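PDB 4TUF: major extracellular endoglucanase from Xanthomonas campestris pv. campestris, which hydrolyses internal beta-1,4-glucosidic linkages of cellulose, lichenin and cereal beta-D-glucans through this glycosyl hydrolase family 5 catalytic domain. Local coordinates for residues V17-V22 against G103-L108; Q50-N55 against W312-N317. One frame throughout, in Å; residues are numbered along the deposited sequence.

Contact 1. Residues V17-V22 against G103-L108; sequences VQLKGV and GMYVLL
With CG1 of Val17 anti to the backbone N (chi1 171°) and CG of Tyr105 anti to its own carbonyl carbon (chi1 -61°), the valine fork and the phenol ring advance on each other from opposite directions. CG1 settles over one face of the ring in a CH-pi contact, 3.8 Å from the Tyr105 centroid and 20° off the ring normal. It is displaced toward the rim, where it lies 3.6 Å from CE2 of Tyr105. The other branch reaches the phenol end, Val17 CG2 standing 3.4 Å from Tyr105 OH. Leu19 crosses the tyrosine at about a right angle and uses one methyl, CD2, which comes within 3.9 Å of Tyr105 CB at the root of the side chain.

The segments lie at the starts of strands 16-23 and 105-110, parallel strands of the TIM barrel that are not paired with each other: strand 56-61 runs between them and hydrogen-bonds to both. The contact therefore bridges second neighbours through side chains alone, with the two nearest CA atoms, those of Leu19 and Tyr105, 7.5 Å apart. Ala56 on the intervening strand touches both Leu19 and Tyr105, and Leu150 of strand 149-153 does the same from the next strand round the barrel.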
loop_
_atom_site.group_PDB
_atom_site.type_symbol
_atom_site.label_atom_id
_atom_site.label_comp_id
_atom_site.label_asym_id
_atom_site.label_seq_id
_atom_site.Cartn_x
_atom_site.Cartn_y
_atom_site.Cartn_z
ATOM N N VAL A 17 -10.274 2.905 -14.320
ATOM C CA VAL A 17 -8.873 2.629 -14.054
ATOM C C VAL A 17 -8.707 1.263 -13.390
ATOM O O VAL A 17 -9.440 0.924 -12.467
ATOM C CB VAL A 17 -8.271 3.720 -13.142
ATOM C CG1 VAL A 17 -6.885 3.330 -12.669
ATOM C CG2 VAL A 17 -8.259 5.066 -13.862
ATOM N N GLN A 18 -7.753 0.473 -13.868
ATOM C CA GLN A 18 -7.414 -0.782 -13.207
ATOM C C GLN A 18 -5.984 -0.730 -12.695
ATOM O O GLN A 18 -5.048 -0.495 -13.463
ATOM C CB GLN A 18 -7.582 -1.965 -14.152
ATOM C CG GLN A 18 -7.289 -3.292 -13.490
ATOM C CD GLN A 18 -7.165 -4.425 -14.482
ATOM O OE1 GLN A 18 -7.151 -4.206 -15.696
ATOM N NE2 GLN A 18 -7.066 -5.647 -13.972
ATOM N N LEU A 19 -5.811 -0.949 -11.397
ATOM C CA LEU A 19 -4.498 -0.808 -10.789
ATOM C C LEU A 19 -3.748 -2.127 -10.741
ATOM O O LEU A 19 -3.886 -2.898 -9.797
ATOM C CB LEU A 19 -4.625 -0.231 -9.385
ATOM C CG LEU A 19 -5.331 1.120 -9.340
ATOM C CD1 LEU A 19 -5.570 1.522 -7.907
ATOM C CD2 LEU A 19 -4.514 2.168 -10.074
ATOM N N LYS A 20 -2.961 -2.381 -11.779
ATOM C CA LYS A 20 -2.042 -3.506 -11.793
ATOM C C LYS A 20 -0.782 -3.074 -11.051
ATOM O O LYS A 20 0.208 -2.676 -11.664
ATOM C CB LYS A 20 -1.728 -3.927 -13.226
ATOM C CG LYS A 20 -2.949 -3.960 -14.140
ATOM C CD LYS A 20 -2.546 -4.254 -15.574
ATOM C CE LYS A 20 -3.681 -3.972 -16.537
ATOM N NZ LYS A 20 -3.328 -4.301 -17.954
ATOM N N GLY A 21 -0.828 -3.142 -9.727
ATOM C CA GLY A 21 0.148 -2.440 -8.916
ATOM C C GLY A 21 1.202 -3.258 -8.202
ATOM O O GLY A 21 1.122 -4.490 -8.113
ATOM N N VAL A 22 2.201 -2.545 -7.689
ATOM C CA VAL A 22 3.260 -3.137 -6.894
ATOM C C VAL A 22 3.809 -2.065 -5.951
ATOM O O VAL A 22 3.769 -0.878 -6.264
ATOM C CB VAL A 22 4.381 -3.721 -7.790
ATOM C CG1 VAL A 22 5.106 -2.615 -8.541
ATOM C CG2 VAL A 22 5.360 -4.557 -6.971
ATOM N N GLY A 103 2.894 7.287 -17.616
ATOM C CA GLY A 103 1.481 6.978 -17.512
ATOM C C GLY A 103 1.217 5.917 -16.466
ATOM O O GLY A 103 0.324 5.087 -16.621
ATOM N N MET A 104 2.000 5.952 -15.393
ATOM C CA MET A 104 1.859 4.994 -14.306
ATOM C C MET A 104 1.212 5.667 -13.099
ATOM O O MET A 104 1.668 6.720 -12.653
ATOM C CB MET A 104 3.225 4.398 -13.933
ATOM C CG MET A 104 3.886 3.620 -15.071
ATOM S SD MET A 104 5.507 2.916 -14.693
ATOM C CE MET A 104 5.108 1.869 -13.288
ATOM N N TYR A 105 0.145 5.059 -12.581
ATOM C CA TYR A 105 -0.581 5.601 -11.439
ATOM C C TYR A 105 0.257 5.476 -10.177
ATOM O O TYR A 105 0.960 4.486 -9.988
ATOM C CB TYR A 105 -1.924 4.888 -11.260
ATOM C CG TYR A 105 -2.854 5.032 -12.442
ATOM C CD1 TYR A 105 -3.577 6.202 -12.644
ATOM C CD2 TYR A 105 -3.008 4.001 -13.362
ATOM C CE1 TYR A 105 -4.430 6.343 -13.728
ATOM C CE2 TYR A 105 -3.855 4.134 -14.454
ATOM C CZ TYR A 105 -4.564 5.309 -14.630
ATOM O OH TYR A 105 -5.407 5.451 -15.710
ATOM N N VAL A 106 0.185 6.483 -9.313
ATOM C CA VAL A 106 0.972 6.475 -8.084
ATOM C C VAL A 106 0.106 6.697 -6.841
ATOM O O VAL A 106 -0.570 7.716 -6.719
ATOM C CB VAL A 106 2.079 7.554 -8.128
ATOM C CG1 VAL A 106 2.829 7.612 -6.810
ATOM C CG2 VAL A 106 3.032 7.282 -9.266
ATOM N N LEU A 107 0.129 5.734 -5.926
ATOM C CA LEU A 107 -0.532 5.878 -4.637
ATOM C C LEU A 107 0.527 6.128 -3.565
ATOM O O LEU A 107 1.274 5.224 -3.197
ATOM C CB LEU A 107 -1.367 4.632 -4.300
ATOM C CG LEU A 107 -2.252 4.665 -3.033
ATOM C CD1 LEU A 107 -3.337 5.735 -3.120
ATOM C CD2 LEU A 107 -2.889 3.306 -2.746
ATOM N N LEU A 108 0.603 7.360 -3.075
ATOM C CA LEU A 108 1.553 7.687 -2.018
ATOM C C LEU A 108 1.075 7.102 -0.685
ATOM O O LEU A 108 -0.122 6.957 -0.458
ATOM C CB LEU A 108 1.756 9.206 -1.931
ATOM C CG LEU A 108 2.396 9.792 -3.197
ATOM C CD1 LEU A 108 2.311 11.297 -3.238
ATOM C CD2 LEU A 108 3.846 9.354 -3.330
#

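Contact 2. Residues Q50-N55 against W312-N317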
loop_
_atom_site.group_PDB
_atom_site.type_symbol
_atom_site.label_atom_id
_atom_site.label_comp_id
_atom_site.label_asym_id
_atom_site.label_seq_id
_atom_site.Cartn_x
_atom_site.Cartn_y
_atom_site.Cartn_z
ATOM N N GLN A 50 7.248 -1.372 -15.729
ATOM C CA GLN A 50 6.091 -1.098 -16.569
ATOM C C GLN A 50 5.994 -2.154 -17.660
ATOM O O GLN A 50 4.898 -2.561 -18.044
ATOM C CB GLN A 50 6.155 0.301 -17.184
ATOM C CG GLN A 50 4.893 0.669 -17.950
ATOM C CD GLN A 50 4.923 2.075 -18.510
ATOM O OE1 GLN A 50 5.887 2.483 -19.161
ATOM N NE2 GLN A 50 3.859 2.828 -18.260
ATOM N N GLY A 51 7.152 -2.599 -18.145
ATOM C CA GLY A 51 7.220 -3.595 -19.199
ATOM C C GLY A 51 6.705 -4.963 -18.792
ATOM O O GLY A 51 6.300 -5.754 -19.643
ATOM N N LEU A 52 6.721 -5.248 -17.493
ATOM C CA LEU A 52 6.247 -6.533 -16.992
ATOM C C LEU A 52 4.729 -6.564 -16.948
ATOM O O LEU A 52 4.121 -7.633 -16.862
ATOM C CB LEU A 52 6.814 -6.819 -15.605
ATOM C CG LEU A 52 8.327 -7.001 -15.510
ATOM C CD1 LEU A 52 8.757 -6.960 -14.055
ATOM C CD2 LEU A 52 8.761 -8.299 -16.165
ATOM N N GLY A 53 4.123 -5.383 -16.998
ATOM C CA GLY A 53 2.678 -5.274 -17.012
ATOM C C GLY A 53 2.107 -4.357 -15.950
ATOM O O GLY A 53 0.910 -4.080 -15.960
ATOM N N PHE A 54 2.950 -3.892 -15.030
ATOM C CA PHE A 54 2.488 -3.004 -13.962
ATOM C C PHE A 54 2.150 -1.625 -14.517
ATOM O O PHE A 54 2.900 -1.074 -15.321
ATOM C CB PHE A 54 3.543 -2.853 -12.856
ATOM C CG PHE A 54 3.858 -4.125 -12.116
ATOM C CD1 PHE A 54 2.993 -4.624 -11.162
ATOM C CD2 PHE A 54 5.042 -4.803 -12.351
ATOM C CE1 PHE A 54 3.294 -5.786 -10.474
ATOM C CE2 PHE A 54 5.346 -5.961 -11.666
ATOM C CZ PHE A 54 4.471 -6.450 -10.726
ATOM N N ASN A 55 1.027 -1.063 -14.083
ATOM C CA ASN A 55 0.678 0.297 -14.469
ATOM C C ASN A 55 0.427 1.169 -13.250
ATOM O O ASN A 55 -0.053 2.294 -13.372
ATOM C CB ASN A 55 -0.550 0.302 -15.375
ATOM C CG ASN A 55 -1.846 0.133 -14.609
ATOM O OD1 ASN A 55 -1.875 -0.458 -13.528
ATOM N ND2 ASN A 55 -2.932 0.648 -15.172
ATOM N N TRP A 312 3.360 -6.950 -2.823
ATOM C CA TRP A 312 4.495 -6.673 -1.951
ATOM C C TRP A 312 5.597 -7.708 -2.188
ATOM O O TRP A 312 5.424 -8.865 -1.794
ATOM C CB TRP A 312 4.039 -6.707 -0.488
ATOM C CG TRP A 312 5.061 -6.280 0.519
ATOM C CD1 TRP A 312 5.807 -5.148 0.486
ATOM C CD2 TRP A 312 5.413 -6.958 1.737
ATOM N NE1 TRP A 312 6.623 -5.081 1.592
ATOM C CE2 TRP A 312 6.397 -6.180 2.376
ATOM C CE3 TRP A 312 5.007 -8.151 2.336
ATOM C CZ2 TRP A 312 6.976 -6.553 3.591
ATOM C CZ3 TRP A 312 5.575 -8.513 3.549
ATOM C CH2 TRP A 312 6.552 -7.723 4.157
ATOM N N SER A 313 6.716 -7.327 -2.805
ATOM C CA SER A 313 6.991 -5.973 -3.281
ATOM C C SER A 313 7.821 -6.024 -4.555
ATOM O O SER A 313 8.110 -7.098 -5.075
ATOM C CB SER A 313 7.748 -5.173 -2.228
ATOM O OG SER A 313 8.998 -5.785 -1.965
ATOM N N TRP A 314 8.227 -4.861 -5.046
ATOM C CA TRP A 314 9.168 -4.805 -6.156
ATOM C C TRP A 314 10.542 -5.278 -5.695
ATOM O O TRP A 314 11.113 -6.207 -6.257
ATOM C CB TRP A 314 9.263 -3.387 -6.723
ATOM C CG TRP A 314 10.260 -3.246 -7.835
ATOM C CD1 TRP A 314 11.439 -2.556 -7.801
ATOM C CD2 TRP A 314 10.163 -3.813 -9.145
ATOM N NE1 TRP A 314 12.082 -2.658 -9.012
ATOM C CE2 TRP A 314 11.320 -3.425 -9.855
ATOM C CE3 TRP A 314 9.212 -4.616 -9.788
ATOM C CZ2 TRP A 314 11.551 -3.813 -11.175
ATOM C CZ3 TRP A 314 9.442 -4.999 -11.100
ATOM C CH2 TRP A 314 10.604 -4.599 -11.778
ATOM N N ASN A 315 11.033 -4.636 -4.651
ATOM C CA ASN A 315 12.349 -4.889 -4.096
ATOM C C ASN A 315 12.504 -6.275 -3.495
ATOM O O ASN A 315 11.613 -6.770 -2.824
ATOM C CB ASN A 315 12.674 -3.845 -3.025
ATOM C CG ASN A 315 12.042 -2.494 -3.302
ATOM O OD1 ASN A 315 10.827 -2.351 -3.297
ATOM N ND2 ASN A 315 12.873 -1.497 -3.544
ATOM N N PRO A 316 13.660 -6.881 -3.724
ATOM C CA PRO A 316 14.024 -8.143 -3.116
ATOM C C PRO A 316 14.228 -8.060 -1.634
ATOM O O PRO A 316 13.941 -9.016 -0.934
ATOM C CB PRO A 316 15.343 -8.465 -3.780
ATOM C CG PRO A 316 15.794 -7.213 -4.375
ATOM C CD PRO A 316 14.554 -6.583 -4.833
ATOM N N ASN A 317 14.824 -6.966 -1.182
ATOM C CA ASN A 317 15.276 -6.897 0.185
ATOM C C ASN A 317 14.158 -6.492 1.109
ATOM O O ASN A 317 14.259 -5.522 1.854
ATOM C CB ASN A 317 16.442 -5.920 0.308
ATOM C CG ASN A 317 16.049 -4.504 -0.037
ATOM O OD1 ASN A 317 15.069 -4.278 -0.733
ATOM N ND2 ASN A 317 16.814 -3.543 0.451
#
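Leu52 and Trp314 meet across backbones that stay well apart, the closest CA pair being Phe54 and Trp314 at 10.4 Å; on one side helix 42-51 is closed by a Schellman motif, in which Gly53 takes a positive phi of 127° and its N bonds to Gln50 O at 3.1 Å. Side chains from both segments span the gap. A chi1 of 178° swings the indole of Trp314 away from its own backbone N, and its six-membered ring ends near the helix terminus with its rim toward Leu52. The Leu52 side chain crosses that of Trp314 at about a right angle and places CD1 at the indole edge, in the ring plane, 3.6 Å from CZ3 of Trp314 and 3.8 Å from its CH2.

In the TIM barrel this joins the turn leading from helix 42-51 into strand 56-61 to the loop that follows strand 309-311. Phe54 makes the looser second contact, its CE2 lying 4.2 Å from Trp314 CZ3, again near the indole plane. Val22 of strand 16-23 touches both aromatic side chains, while Met337 of helix 334-344 packs on Leu52 and Phe54. The Trp314 side chain is about 11 Å from that of Glu278, the probable nucleophile.

Overall arrangement
Both contacts are buried and apolar, but they join different parts of the barrel: contact 1 links two strands near their starts, across an intervening one, whereas contact 2 joins the turn after helix 42-51 to the loop after strand 309-311. Their chemistry differs accordingly, with a methyl on a ring face in contact 1 and a methyl at a ring edge in contact 2. The centres of contact 1 and contact 2 are about 11 Å apart. Residues 50-55 link them directly: Asn55 OD1 probably accepts a hydrogen bond from Lys20 N at 2.8 Å, and Asn55 O probably accepts another from Tyr105 N at 2.9 Å, so one residue reaches both segments of contact 1.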